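Local coordinates for protein AvrA (Salmonella typhimurium, PDB 6BE0) that probably transfers acetyl groups from acetyl-CoA to serine and threonine residues of target proteins, as a YopJ-family bacterial effector that binds inositol hexakisphosphate and coenzyme A, at residues G57-I62 with S287-R292; K89-M92 with E96-S99; S99-T104 with A112-N117. One frame throughout, in Å; residues are numbered along the deposited sequence.

Interaction 1 (G57-I62 with S287-R292); sequences GSWIHI and SAHKKR. With IHP (inositol hexakisphosphate), chain B.
Trp59, in the loop that follows helix 40-55, faces His289 in the first turns of helix 287-300, their CA atoms 8.4 Å apart, so that the two backbones meet through side chains and a water. The indole and the imidazole form an edge-to-face pair: the six-membered ring of Trp59 turns its edge to one face of His289, the planes inclined at 67° and the centroids 4.6 Å apart. Atom CE3 of Trp59 makes the closest approach, lying 3.3 Å from NE2 of His289, and its neighbour CZ3 lies 3.4 Å from CE1 of the same imidazole; the touch is thus toward the rim of the imidazole and not over its middle. Trp59 reaches this place with CG set between its backbone N and carbonyl carbon (chi1 61°). In the plane of the imidazole, at its edge, a water makes a weak hydrogen bond with NE2 and donates a firmer one, 2.8 Å from its oxygen, to Ile62 O; the histidine meets the loop directly through its face and, more weakly, through this water at its edge. On the helix, Lys291 CG stands anti to the backbone N, and bends at chi2 and chi4 bring NZ to inositol hexakisphosphate, where it donates to two phosphate oxygens, O23 at 2.5 Å and O32 at 2.7 Å. Ser287 OG hydrogen-bonds ND1 of His239, whose NE2 binds the same inositol hexakisphosphate. The side chain of Trp59 also lies about 4 Å from the bound coenzyme A. One helix of the YopJ-family acetyltransferase thus carries an aromatic contact with the loop near the coenzyme A and a lysine of the basic inositol hexakisphosphate pocket.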
ATOM      1  N   GLY A  57       0.572   7.522 -24.263  1.00 48.73           N
ATOM      2  CA  GLY A  57      -0.727   7.343 -23.637  1.00 49.19           C
ATOM      3  C   GLY A  57      -1.224   5.909 -23.583  1.00 49.50           C
ATOM      4  O   GLY A  57      -2.343   5.658 -23.133  1.00 50.21           O
ATOM      5  N   SER A  58      -0.402   4.965 -24.032  1.00 48.24           N
ATOM      6  CA  SER A  58      -0.799   3.558 -24.053  1.00 47.23           C
ATOM      7  C   SER A  58      -0.700   2.914 -22.672  1.00 45.80           C
ATOM      8  O   SER A  58      -1.105   1.764 -22.489  1.00 48.37           O
ATOM      9  CB  SER A  58       0.065   2.776 -25.044  1.00 47.97           C
ATOM     10  OG  SER A  58       1.427   2.795 -24.657  1.00 46.71           O
ATOM     11  N   TRP A  59      -0.161   3.652 -21.707  1.00 42.00           N
ATOM     12  CA  TRP A  59       0.025   3.133 -20.354  1.00 39.95           C
ATOM     13  C   TRP A  59      -1.285   2.675 -19.727  1.00 42.03           C
ATOM     14  O   TRP A  59      -1.309   1.737 -18.930  1.00 40.23           O
ATOM     15  CB  TRP A  59       0.669   4.194 -19.456  1.00 38.39           C
ATOM     16  CG  TRP A  59      -0.160   5.444 -19.311  1.00 39.73           C
ATOM     17  CD1 TRP A  59      -0.130   6.543 -20.117  1.00 41.15           C
ATOM     18  CD2 TRP A  59      -1.138   5.718 -18.298  1.00 40.26           C
ATOM     19  NE1 TRP A  59      -1.024   7.484 -19.671  1.00 42.46           N
ATOM     20  CE2 TRP A  59      -1.657   7.002 -18.557  1.00 42.04           C
ATOM     21  CE3 TRP A  59      -1.625   5.004 -17.199  1.00 42.36           C
ATOM     22  CZ2 TRP A  59      -2.638   7.587 -17.758  1.00 43.47           C
ATOM     23  CZ3 TRP A  59      -2.600   5.588 -16.407  1.00 42.14           C
ATOM     24  CH2 TRP A  59      -3.094   6.865 -16.691  1.00 43.13           C
ATOM     25  N   ILE A  60      -2.372   3.342 -20.095  1.00 51.43           N
ATOM     26  CA  ILE A  60      -3.646   3.138 -19.421  1.00 54.07           C
ATOM     27  C   ILE A  60      -4.244   1.751 -19.673  1.00 54.87           C
ATOM     28  O   ILE A  60      -4.939   1.217 -18.807  1.00 62.54           O
ATOM     29  CB  ILE A  60      -4.669   4.216 -19.838  1.00 54.06           C
ATOM     30  CG1 ILE A  60      -5.943   4.079 -19.003  1.00 55.90           C
ATOM     31  CG2 ILE A  60      -4.978   4.130 -21.331  1.00 55.34           C
ATOM     32  CD1 ILE A  60      -6.670   5.384 -18.782  1.00 57.53           C
ATOM     33  N   HIS A  61      -3.971   1.168 -20.840  1.00 50.58           N
ATOM     34  CA  HIS A  61      -4.488  -0.164 -21.166  1.00 51.76           C
ATOM     35  C   HIS A  61      -3.372  -1.211 -21.253  1.00 50.23           C
ATOM     36  O   HIS A  61      -3.505  -2.217 -21.951  1.00 52.13           O
ATOM     37  CB  HIS A  61      -5.289  -0.127 -22.476  1.00 60.97           C
ATOM     38  CG  HIS A  61      -4.534   0.425 -23.645  1.00 58.95           C
ATOM     39  ND1 HIS A  61      -3.370  -0.143 -24.119  1.00 59.65           N
ATOM     40  CD2 HIS A  61      -4.790   1.485 -24.447  1.00 57.32           C
ATOM     41  CE1 HIS A  61      -2.937   0.549 -25.157  1.00 64.31           C
ATOM     42  NE2 HIS A  61      -3.780   1.543 -25.378  1.00 67.38           N
ATOM     43  N   ILE A  62      -2.281  -0.968 -20.533  1.00 44.26           N
ATOM     44  CA  ILE A  62      -1.226  -1.963 -20.346  1.00 42.68           C
ATOM     45  C   ILE A  62      -1.221  -2.429 -18.892  1.00 40.93           C
ATOM     46  O   ILE A  62      -1.392  -1.623 -17.975  1.00 39.75           O
ATOM     47  CB  ILE A  62       0.168  -1.401 -20.720  1.00 40.88           C
ATOM     48  CG1 ILE A  62       0.274  -1.217 -22.236  1.00 43.14           C
ATOM     49  CG2 ILE A  62       1.284  -2.332 -20.239  1.00 39.24           C
ATOM     50  CD1 ILE A  62       1.492  -0.426 -22.681  1.00 42.20           C
ATOM     51  N   SER A 287       0.915   9.338 -11.233  1.00 35.12           N
ATOM     52  CA  SER A 287       1.849   9.415 -10.114  1.00 34.11           C
ATOM     53  C   SER A 287       2.419   8.038  -9.788  1.00 32.14           C
ATOM     54  O   SER A 287       3.636   7.864  -9.695  1.00 33.52           O
ATOM     55  CB  SER A 287       1.166  10.006  -8.880  1.00 37.21           C
ATOM     56  OG  SER A 287       2.120  10.354  -7.892  1.00 35.02           O
ATOM     57  N   ALA A 288       1.534   7.061  -9.620  1.00 30.29           N
ATOM     58  CA  ALA A 288       1.946   5.697  -9.314  1.00 28.65           C
ATOM     59  C   ALA A 288       2.796   5.113 -10.437  1.00 28.40           C
ATOM     60  O   ALA A 288       3.767   4.401 -10.181  1.00 27.45           O
ATOM     61  CB  ALA A 288       0.730   4.819  -9.064  1.00 28.65           C
ATOM     62  N   HIS A 289       2.434   5.415 -11.680  1.00 33.73           N
ATOM     63  CA  HIS A 289       3.192   4.929 -12.828  1.00 34.21           C
ATOM     64  C   HIS A 289       4.593   5.531 -12.845  1.00 33.51           C
ATOM     65  O   HIS A 289       5.558   4.867 -13.224  1.00 33.35           O
ATOM     66  CB  HIS A 289       2.461   5.248 -14.133  1.00 32.81           C
ATOM     67  CG  HIS A 289       1.255   4.394 -14.372  1.00 33.73           C
ATOM     68  ND1 HIS A 289       0.053   4.605 -13.731  1.00 35.10           N
ATOM     69  CD2 HIS A 289       1.069   3.322 -15.177  1.00 34.01           C
ATOM     70  CE1 HIS A 289      -0.822   3.701 -14.135  1.00 36.30           C
ATOM     71  NE2 HIS A 289      -0.231   2.910 -15.011  1.00 35.50           N
ATOM     72  N   LYS A 290       4.703   6.789 -12.430  1.00 38.35           N
ATOM     73  CA  LYS A 290       6.002   7.439 -12.318  1.00 33.90           C
ATOM     74  C   LYS A 290       6.790   6.852 -11.153  1.00 33.14           C
ATOM     75  O   LYS A 290       8.015   6.751 -11.216  1.00 34.44           O
ATOM     76  CB  LYS A 290       5.842   8.952 -12.144  1.00 35.68           C
ATOM     77  CG  LYS A 290       5.404   9.674 -13.414  1.00 39.80           C
ATOM     78  CD  LYS A 290       5.014  11.124 -13.155  1.00 39.14           C
ATOM     79  CE  LYS A 290       6.218  11.988 -12.810  1.00 40.51           C
ATOM     80  NZ  LYS A 290       5.833  13.413 -12.591  1.00 42.69           N
ATOM     81  N   LYS A 291       6.091   6.454 -10.092  1.00 35.76           N
ATOM     82  CA  LYS A 291       6.755   5.870  -8.929  1.00 33.59           C
ATOM     83  C   LYS A 291       7.384   4.525  -9.282  1.00 31.01           C
ATOM     84  O   LYS A 291       8.464   4.194  -8.792  1.00 34.70           O
ATOM     85  CB  LYS A 291       5.776   5.697  -7.764  1.00 32.11           C
ATOM     86  CG  LYS A 291       6.439   5.249  -6.458  1.00 32.20           C
ATOM     87  CD  LYS A 291       7.444   6.279  -5.949  1.00 36.73           C
ATOM     88  CE  LYS A 291       8.124   5.835  -4.662  1.00 41.25           C
ATOM     89  NZ  LYS A 291       7.176   5.728  -3.524  1.00 41.84           N
ATOM     90  N   ARG A 292       6.705   3.752 -10.125  1.00 34.49           N
ATOM     91  CA  ARG A 292       7.253   2.488 -10.606  1.00 35.09           C
ATOM     92  C   ARG A 292       8.595   2.730 -11.286  1.00 36.18           C
ATOM     93  O   ARG A 292       9.556   1.989 -11.070  1.00 36.16           O
ATOM     94  CB  ARG A 292       6.290   1.800 -11.581  1.00 33.51           C
ATOM     95  CG  ARG A 292       6.869   0.536 -12.212  1.00 33.09           C
ATOM     96  CD  ARG A 292       5.915  -0.124 -13.195  1.00 34.51           C
ATOM     97  NE  ARG A 292       4.725  -0.667 -12.541  1.00 34.79           N
ATOM     98  CZ  ARG A 292       3.514  -0.117 -12.578  1.00 36.03           C
ATOM     99  NH1 ARG A 292       3.291   1.012 -13.243  1.00 39.92           N
ATOM    100  NH2 ARG A 292       2.510  -0.706 -11.945  1.00 38.49           N
TER
HETATM  101  C1  IHP B 301      10.562  10.159  -0.182  1.00 78.54           C
HETATM  102  C2  IHP B 301       9.624   9.195  -0.897  1.00 69.88           C
HETATM  103  C3  IHP B 301       8.842   9.900  -1.992  1.00 67.42           C
HETATM  104  C4  IHP B 301       9.776  10.614  -2.946  1.00 79.01           C
HETATM  105  C5  IHP B 301      10.525  11.687  -2.178  1.00 73.21           C
HETATM  106  C6  IHP B 301      11.392  11.055  -1.099  1.00 78.55           C
HETATM  107  O11 IHP B 301      11.412   9.404   0.664  1.00 69.77           O
HETATM  108  P1  IHP B 301      11.089   9.383   2.226  1.00 75.18           P
HETATM  109  O21 IHP B 301      11.329   7.993   2.770  1.00 93.13           O
HETATM  110  O31 IHP B 301       9.644   9.756   2.483  1.00 74.01           O
HETATM  111  O41 IHP B 301      11.995  10.359   2.930  1.00 86.31           O
HETATM  112  O12 IHP B 301      10.370   8.082  -1.439  1.00 69.12           O
HETATM  113  P2  IHP B 301      10.101   6.615  -0.907  1.00 49.55           P
HETATM  114  O22 IHP B 301      10.190   6.568   0.600  1.00 36.70           O
HETATM  115  O32 IHP B 301       8.726   6.143  -1.316  1.00 53.55           O
HETATM  116  O42 IHP B 301      11.138   5.677  -1.484  1.00 27.05           O
HETATM  117  O13 IHP B 301       8.025   8.958  -2.689  1.00 55.70           O
HETATM  118  P3  IHP B 301       6.443   9.026  -2.521  1.00 49.28           P
HETATM  119  O23 IHP B 301       5.877   7.628  -2.466  1.00 38.31           O
HETATM  120  O33 IHP B 301       6.060   9.758  -1.256  1.00 28.69           O
HETATM  121  O43 IHP B 301       5.842   9.742  -3.703  1.00 37.48           O
HETATM  122  O14 IHP B 301       9.052  11.138  -4.076  1.00100.62           O
HETATM  123  P4  IHP B 301       8.038  12.390  -4.007  1.00 55.44           P
HETATM  124  O24 IHP B 301       6.782  12.055  -4.781  1.00 41.12           O
HETATM  125  O34 IHP B 301       7.654  12.732  -2.586  1.00 48.71           O
HETATM  126  O44 IHP B 301       8.669  13.590  -4.657  1.00 48.35           O
HETATM  127  O15 IHP B 301      11.329  12.494  -3.040  1.00 75.85           O
HETATM  128  P5  IHP B 301      11.565  14.014  -2.661  1.00 52.27           P
HETATM  129  O25 IHP B 301      11.208  14.249  -1.208  1.00 33.57           O
HETATM  130  O35 IHP B 301      13.017  14.356  -2.882  1.00 41.35           O
HETATM  131  O45 IHP B 301      10.713  14.915  -3.520  1.00 47.66           O
HETATM  132  O16 IHP B 301      12.465  10.325  -1.691  1.00 80.80           O
HETATM  133  P6  IHP B 301      13.925  10.574  -1.188  1.00 54.83           P
HETATM  134  O26 IHP B 301      14.904   9.929  -2.134  1.00 38.91           O
HETATM  135  O36 IHP B 301      14.201  12.053  -1.120  1.00 57.44           O
HETATM  136  O46 IHP B 301      14.115   9.971   0.182  1.00 45.69           O
HETATM  137  O   HOH W   1      -2.239   0.391 -16.273  1.00 30.02           O

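Interaction 2 (K89-M92 with E96-S99); sequences KFVM and ELVS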
ATOM      1  N   LYS A  89       8.535  -7.914   4.422  1.00 37.24           N
ATOM      2  CA  LYS A  89       8.602  -9.261   3.869  1.00 37.14           C
ATOM      3  C   LYS A  89       7.645  -9.394   2.692  1.00 39.14           C
ATOM      4  O   LYS A  89       6.524  -8.887   2.735  1.00 37.02           O
ATOM      5  CB  LYS A  89       8.263 -10.305   4.936  1.00 38.03           C
ATOM      6  CG  LYS A  89       9.368 -10.559   5.951  1.00 43.66           C
ATOM      7  CD  LYS A  89      10.554 -11.257   5.307  1.00 50.14           C
ATOM      8  CE  LYS A  89      11.545 -11.756   6.343  1.00 43.30           C
ATOM      9  NZ  LYS A  89      12.742 -12.358   5.695  1.00 44.95           N
ATOM     10  N   PHE A  90       8.095 -10.067   1.640  1.00 32.56           N
ATOM     11  CA  PHE A  90       7.240 -10.365   0.500  1.00 32.32           C
ATOM     12  C   PHE A  90       6.760 -11.806   0.585  1.00 32.58           C
ATOM     13  O   PHE A  90       7.564 -12.739   0.592  1.00 34.30           O
ATOM     14  CB  PHE A  90       7.982 -10.123  -0.815  1.00 32.31           C
ATOM     15  CG  PHE A  90       7.193 -10.508  -2.037  1.00 32.24           C
ATOM     16  CD1 PHE A  90       5.913 -10.017  -2.235  1.00 37.43           C
ATOM     17  CD2 PHE A  90       7.736 -11.351  -2.990  1.00 35.79           C
ATOM     18  CE1 PHE A  90       5.187 -10.368  -3.358  1.00 39.99           C
ATOM     19  CE2 PHE A  90       7.017 -11.704  -4.115  1.00 40.27           C
ATOM     20  CZ  PHE A  90       5.740 -11.212  -4.300  1.00 38.37           C
ATOM     21  N   VAL A  91       5.445 -11.973   0.666  1.00 30.00           N
ATOM     22  CA  VAL A  91       4.831 -13.294   0.741  1.00 30.40           C
ATOM     23  C   VAL A  91       3.916 -13.483  -0.462  1.00 30.29           C
ATOM     24  O   VAL A  91       3.338 -12.522  -0.968  1.00 29.93           O
ATOM     25  CB  VAL A  91       4.045 -13.486   2.054  1.00 30.72           C
ATOM     26  CG1 VAL A  91       4.996 -13.461   3.242  1.00 31.04           C
ATOM     27  CG2 VAL A  91       2.970 -12.418   2.205  1.00 30.45           C
ATOM     28  N   MET A  92       3.790 -14.725  -0.914  1.00 41.45           N
ATOM     29  CA  MET A  92       3.170 -15.011  -2.199  1.00 41.53           C
ATOM     30  C   MET A  92       1.823 -15.711  -2.050  1.00 41.91           C
ATOM     31  O   MET A  92       1.272 -16.229  -3.022  1.00 42.24           O
ATOM     32  CB  MET A  92       4.125 -15.857  -3.039  1.00 42.05           C
ATOM     33  CG  MET A  92       5.561 -15.353  -2.966  1.00 41.91           C
ATOM     34  SD  MET A  92       6.645 -16.024  -4.237  1.00 63.51           S
ATOM     35  CE  MET A  92       6.049 -15.133  -5.680  1.00 56.46           C
ATOM     36  N   GLU A  96       1.086 -18.066   3.386  1.00 40.60           N
ATOM     37  CA  GLU A  96       2.456 -17.667   3.663  1.00 39.85           C
ATOM     38  C   GLU A  96       2.475 -16.392   4.504  1.00 39.43           C
ATOM     39  O   GLU A  96       3.413 -16.157   5.264  1.00 40.88           O
ATOM     40  CB  GLU A  96       3.225 -17.463   2.356  1.00 39.31           C
ATOM     41  CG  GLU A  96       4.706 -17.153   2.539  1.00 43.96           C
ATOM     42  CD  GLU A  96       5.439 -16.998   1.219  1.00 48.39           C
ATOM     43  OE1 GLU A  96       4.959 -17.544   0.202  1.00 51.95           O
ATOM     44  OE2 GLU A  96       6.493 -16.331   1.197  1.00 50.26           O
ATOM     45  N   LEU A  97       1.433 -15.575   4.368  1.00 34.46           N
ATOM     46  CA  LEU A  97       1.298 -14.370   5.180  1.00 30.95           C
ATOM     47  C   LEU A  97       1.060 -14.719   6.642  1.00 31.26           C
ATOM     48  O   LEU A  97       1.796 -14.269   7.520  1.00 31.34           O
ATOM     49  CB  LEU A  97       0.150 -13.494   4.669  1.00 30.67           C
ATOM     50  CG  LEU A  97      -0.193 -12.269   5.527  1.00 30.53           C
ATOM     51  CD1 LEU A  97       0.836 -11.165   5.329  1.00 30.33           C
ATOM     52  CD2 LEU A  97      -1.597 -11.765   5.233  1.00 30.43           C
ATOM     53  N   VAL A  98       0.021 -15.509   6.902  1.00 34.05           N
ATOM     54  CA  VAL A  98      -0.399 -15.777   8.274  1.00 34.43           C
ATOM     55  C   VAL A  98       0.641 -16.607   9.021  1.00 34.85           C
ATOM     56  O   VAL A  98       0.824 -16.440  10.226  1.00 35.15           O
ATOM     57  CB  VAL A  98      -1.767 -16.500   8.325  1.00 34.75           C
ATOM     58  CG1 VAL A  98      -2.863 -15.595   7.783  1.00 34.44           C
ATOM     59  CG2 VAL A  98      -1.724 -17.824   7.567  1.00 39.13           C
ATOM     60  N   SER A  99       1.325 -17.494   8.306  1.00 32.27           N
ATOM     61  CA  SER A  99       2.391 -18.285   8.908  1.00 32.72           C
ATOM     62  C   SER A  99       3.616 -17.408   9.163  1.00 32.55           C
ATOM     63  O   SER A  99       4.384 -17.662  10.089  1.00 32.97           O
ATOM     64  CB  SER A  99       2.757 -19.475   8.019  1.00 32.99           C
ATOM     65  OG  SER A  99       3.324 -19.047   6.796  1.00 44.46           O
TER
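Val91 packs against Glu96 and Leu97 where strand 88-91 turns into helix 94-106, the first corner of a beta-alpha-beta unit that strand 111-117 completes. The chain doubles back within a few residues, and the CA atoms of Val91 and Glu96 stand 5.8 Å apart. The close-packed part belongs to the valine, which is buried and splits its two methyl groups between the helical residues. CG2 meets CB of Leu97 at 3.9 Å; CG1 lies 3.7 Å from Glu96 O. Alongside, the strand is hydrogen-bonded through its backbone to strand 111-117, and Leu97 also rests on Phe114 of that neighbour, so this apolar side of the contact is closed in by the sheet.

Toward solvent the contact thins out. Met92 is exposed, and its side chain runs beside that of Glu96, pointing the same way, with CB 3.7 Å from OE1; past CG the thioether turns off from Glu96. The glutamate spans the two sides. Its CG lies 3.8 Å from CB of Val91 as the two side chains pass in opposite directions, and the extended chain, CG anti to the backbone N (chi1 -175°), carries the carboxylate back over the end of the strand. OE2 settles 3.5 Å from CA of Val91. The other oxygen, OE1, takes a weak but fairly straight hydrogen bond from the backbone N of Met92, 3.2 Å long with 160° at the hydrogen.

Interaction 3 (S99-T104 with A112-N117); sequences SSIKET and ARFLVN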
ATOM      1  N   SER A  99       1.325 -17.494   8.306  1.00 32.27           N
ATOM      2  CA  SER A  99       2.391 -18.285   8.908  1.00 32.72           C
ATOM      3  C   SER A  99       3.616 -17.408   9.163  1.00 32.55           C
ATOM      4  O   SER A  99       4.384 -17.662  10.089  1.00 32.97           O
ATOM      5  CB  SER A  99       2.757 -19.475   8.019  1.00 32.99           C
ATOM      6  OG  SER A  99       3.324 -19.047   6.796  1.00 44.46           O
ATOM      7  N   SER A 100       3.792 -16.375   8.342  1.00 30.94           N
ATOM      8  CA  SER A 100       4.866 -15.406   8.551  1.00 30.84           C
ATOM      9  C   SER A 100       4.520 -14.466   9.700  1.00 30.89           C
ATOM     10  O   SER A 100       5.400 -14.023  10.435  1.00 31.15           O
ATOM     11  CB  SER A 100       5.136 -14.595   7.284  1.00 30.40           C
ATOM     12  OG  SER A 100       5.756 -15.387   6.288  1.00 30.51           O
ATOM     13  N   ILE A 101       3.235 -14.156   9.848  1.00 30.74           N
ATOM     14  CA  ILE A 101       2.779 -13.352  10.976  1.00 30.92           C
ATOM     15  C   ILE A 101       3.044 -14.109  12.276  1.00 31.58           C
ATOM     16  O   ILE A 101       3.452 -13.517  13.276  1.00 31.92           O
ATOM     17  CB  ILE A 101       1.277 -12.997  10.857  1.00 30.74           C
ATOM     18  CG1 ILE A 101       1.076 -11.950   9.760  1.00 30.19           C
ATOM     19  CG2 ILE A 101       0.732 -12.453  12.178  1.00 31.14           C
ATOM     20  CD1 ILE A 101      -0.372 -11.717   9.373  1.00 30.03           C
ATOM     21  N   LYS A 102       2.815 -15.419  12.256  1.00 35.74           N
ATOM     22  CA  LYS A 102       3.083 -16.254  13.419  1.00 36.48           C
ATOM     23  C   LYS A 102       4.573 -16.256  13.745  1.00 36.74           C
ATOM     24  O   LYS A 102       4.956 -16.104  14.901  1.00 37.31           O
ATOM     25  CB  LYS A 102       2.594 -17.686  13.186  1.00 36.89           C
ATOM     26  CG  LYS A 102       2.554 -18.533  14.450  1.00 38.02           C
ATOM     27  CD  LYS A 102       2.037 -19.933  14.176  1.00 45.40           C
ATOM     28  CE  LYS A 102       2.015 -20.776  15.452  1.00 53.15           C
ATOM     29  NZ  LYS A 102       0.810 -20.531  16.316  1.00 54.15           N
ATOM     30  N   GLU A 103       5.407 -16.427  12.722  1.00 40.43           N
ATOM     31  CA  GLU A 103       6.856 -16.435  12.910  1.00 40.72           C
ATOM     32  C   GLU A 103       7.339 -15.129  13.521  1.00 40.76           C
ATOM     33  O   GLU A 103       8.101 -15.127  14.486  1.00 42.02           O
ATOM     34  CB  GLU A 103       7.582 -16.671  11.580  1.00 40.41           C
ATOM     35  CG  GLU A 103       8.215 -18.045  11.435  1.00 49.50           C
ATOM     36  CD  GLU A 103       9.175 -18.370  12.564  1.00 49.67           C
ATOM     37  OE1 GLU A 103       8.855 -19.263  13.377  1.00 50.35           O
ATOM     38  OE2 GLU A 103      10.245 -17.732  12.641  1.00 47.35           O
ATOM     39  N   THR A 104       6.889 -14.019  12.947  1.00 32.34           N
ATOM     40  CA  THR A 104       7.337 -12.696  13.362  1.00 32.40           C
ATOM     41  C   THR A 104       6.998 -12.436  14.828  1.00 33.00           C
ATOM     42  O   THR A 104       7.799 -11.862  15.567  1.00 33.49           O
ATOM     43  CB  THR A 104       6.707 -11.603  12.478  1.00 31.78           C
ATOM     44  OG1 THR A 104       7.082 -11.825  11.113  1.00 31.35           O
ATOM     45  CG2 THR A 104       7.171 -10.219  12.901  1.00 31.96           C
ATOM     46  N   ALA A 112       6.417  -4.837  11.909  1.00 31.65           N
ATOM     47  CA  ALA A 112       6.768  -5.414  10.619  1.00 31.16           C
ATOM     48  C   ALA A 112       5.681  -5.161   9.582  1.00 30.58           C
ATOM     49  O   ALA A 112       4.543  -4.832   9.924  1.00 30.51           O
ATOM     50  CB  ALA A 112       7.024  -6.906  10.762  1.00 31.13           C
ATOM     51  N   ARG A 113       6.047  -5.301   8.312  1.00 31.59           N
ATOM     52  CA  ARG A 113       5.106  -5.137   7.211  1.00 31.12           C
ATOM     53  C   ARG A 113       5.226  -6.290   6.229  1.00 30.84           C
ATOM     54  O   ARG A 113       6.268  -6.937   6.137  1.00 31.01           O
ATOM     55  CB  ARG A 113       5.335  -3.810   6.485  1.00 31.17           C
ATOM     56  CG  ARG A 113       4.946  -2.592   7.295  1.00 31.49           C
ATOM     57  CD  ARG A 113       6.097  -2.107   8.156  1.00 32.09           C
ATOM     58  NE  ARG A 113       5.643  -1.240   9.236  1.00 33.39           N
ATOM     59  CZ  ARG A 113       6.422  -0.790  10.214  1.00 33.17           C
ATOM     60  NH1 ARG A 113       7.707  -1.125  10.256  1.00 33.74           N
ATOM     61  NH2 ARG A 113       5.915  -0.005  11.155  1.00 33.63           N
ATOM     62  N   PHE A 114       4.147  -6.538   5.496  1.00 29.34           N
ATOM     63  CA  PHE A 114       4.102  -7.634   4.542  1.00 29.17           C
ATOM     64  C   PHE A 114       3.465  -7.204   3.235  1.00 28.93           C
ATOM     65  O   PHE A 114       2.354  -6.686   3.235  1.00 28.80           O
ATOM     66  CB  PHE A 114       3.316  -8.811   5.119  1.00 29.16           C
ATOM     67  CG  PHE A 114       3.858  -9.325   6.419  1.00 29.48           C
ATOM     68  CD1 PHE A 114       3.393  -8.826   7.624  1.00 29.65           C
ATOM     69  CD2 PHE A 114       4.826 -10.315   6.438  1.00 29.69           C
ATOM     70  CE1 PHE A 114       3.887  -9.302   8.824  1.00 30.05           C
ATOM     71  CE2 PHE A 114       5.325 -10.794   7.634  1.00 30.06           C
ATOM     72  CZ  PHE A 114       4.853 -10.286   8.828  1.00 30.25           C
ATOM     73  N   LEU A 115       4.173  -7.414   2.128  1.00 28.81           N
ATOM     74  CA  LEU A 115       3.551  -7.367   0.811  1.00 28.69           C
ATOM     75  C   LEU A 115       3.061  -8.766   0.486  1.00 28.69           C
ATOM     76  O   LEU A 115       3.859  -9.699   0.382  1.00 28.88           O
ATOM     77  CB  LEU A 115       4.520  -6.876  -0.265  1.00 28.88           C
ATOM     78  CG  LEU A 115       5.033  -5.440  -0.161  1.00 29.02           C
ATOM     79  CD1 LEU A 115       5.744  -5.067  -1.450  1.00 29.28           C
ATOM     80  CD2 LEU A 115       3.913  -4.456   0.136  1.00 28.87           C
ATOM     81  N   VAL A 116       1.749  -8.907   0.333  1.00 28.57           N
ATOM     82  CA  VAL A 116       1.138 -10.213   0.126  1.00 28.68           C
ATOM     83  C   VAL A 116       0.374 -10.270  -1.191  1.00 28.74           C
ATOM     84  O   VAL A 116      -0.498  -9.445  -1.455  1.00 28.64           O
ATOM     85  CB  VAL A 116       0.185 -10.579   1.293  1.00 28.67           C
ATOM     86  CG1 VAL A 116      -0.823  -9.460   1.559  1.00 28.52           C
ATOM     87  CG2 VAL A 116      -0.519 -11.911   1.024  1.00 28.89           C
ATOM     88  N   ASN A 117       0.722 -11.250  -2.019  1.00 29.00           N
ATOM     89  CA  ASN A 117      -0.068 -11.564  -3.200  1.00 29.22           C
ATOM     90  C   ASN A 117      -1.235 -12.452  -2.795  1.00 29.36           C
ATOM     91  O   ASN A 117      -1.057 -13.637  -2.516  1.00 29.61           O
ATOM     92  CB  ASN A 117       0.778 -12.253  -4.269  1.00 29.59           C
ATOM     93  CG  ASN A 117       0.007 -12.488  -5.556  1.00 29.94           C
ATOM     94  OD1 ASN A 117      -1.098 -11.973  -5.734  1.00 29.87           O
ATOM     95  ND2 ASN A 117       0.589 -13.262  -6.464  1.00 30.40           N
TER
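Phe114 points its ring from strand 111-117 toward helix 94-106, within a beta-alpha-beta unit; the axes of 99-104 and 112-117 run nearly antiparallel, at 165°, and approach to 10.3 Å. Three helical side chains meet the outer end of the ring. Thr104 comes at the edge, close to the ring plane: the threonine side chain runs counter to that of the phenylalanine, bringing OG1 to 3.5 Å from CZ. Ser100 and Ile101 approach obliquely, the serine through CB, 3.8 Å from CE2 of Phe114, and the isoleucine through CG1, 4.0 Å from CE1.

The threonine divides its branches between two strand residues. With CG2 anti to the backbone N, the methyl group turns to Ala112, 3.9 Å from its CB, and OG1 is directed at the ring edge. Phe130 of strand 125-133 also packs against Ile101, Thr104 and Phe114. The hydroxyl of Ser100 is engaged with Glu96 O, while its CB meets the ring. The hydroxyl of Thr104 is likewise tied into the helix: OG1 donates to Ser100 O at 2.8 Å, reaching that oxygen from the face opposite Thr104 N.

From the N terminus, the loop between helices 40-55 and 65-82 supplies residues 57-62, whose partner, 287-292, waits near the end of the chain; interaction 1 thus closes a loop of more than 200 residues that encloses the other two. Interaction 2 closes the short turn between strand 88-91 and helix 94-106, and interaction 3 begins on Ser99, where interaction 2 ends, to bring the helix onto strand 111-117. The two strands are neighbours in the mixed sheet, so interactions 2 and 3, centres 5 Å apart, share one helix-sheet layer. In the helical, ligand-bearing part, the centre of interaction 1 lies about 27 Å from that of interaction 2 and about 28 Å from that of interaction 3.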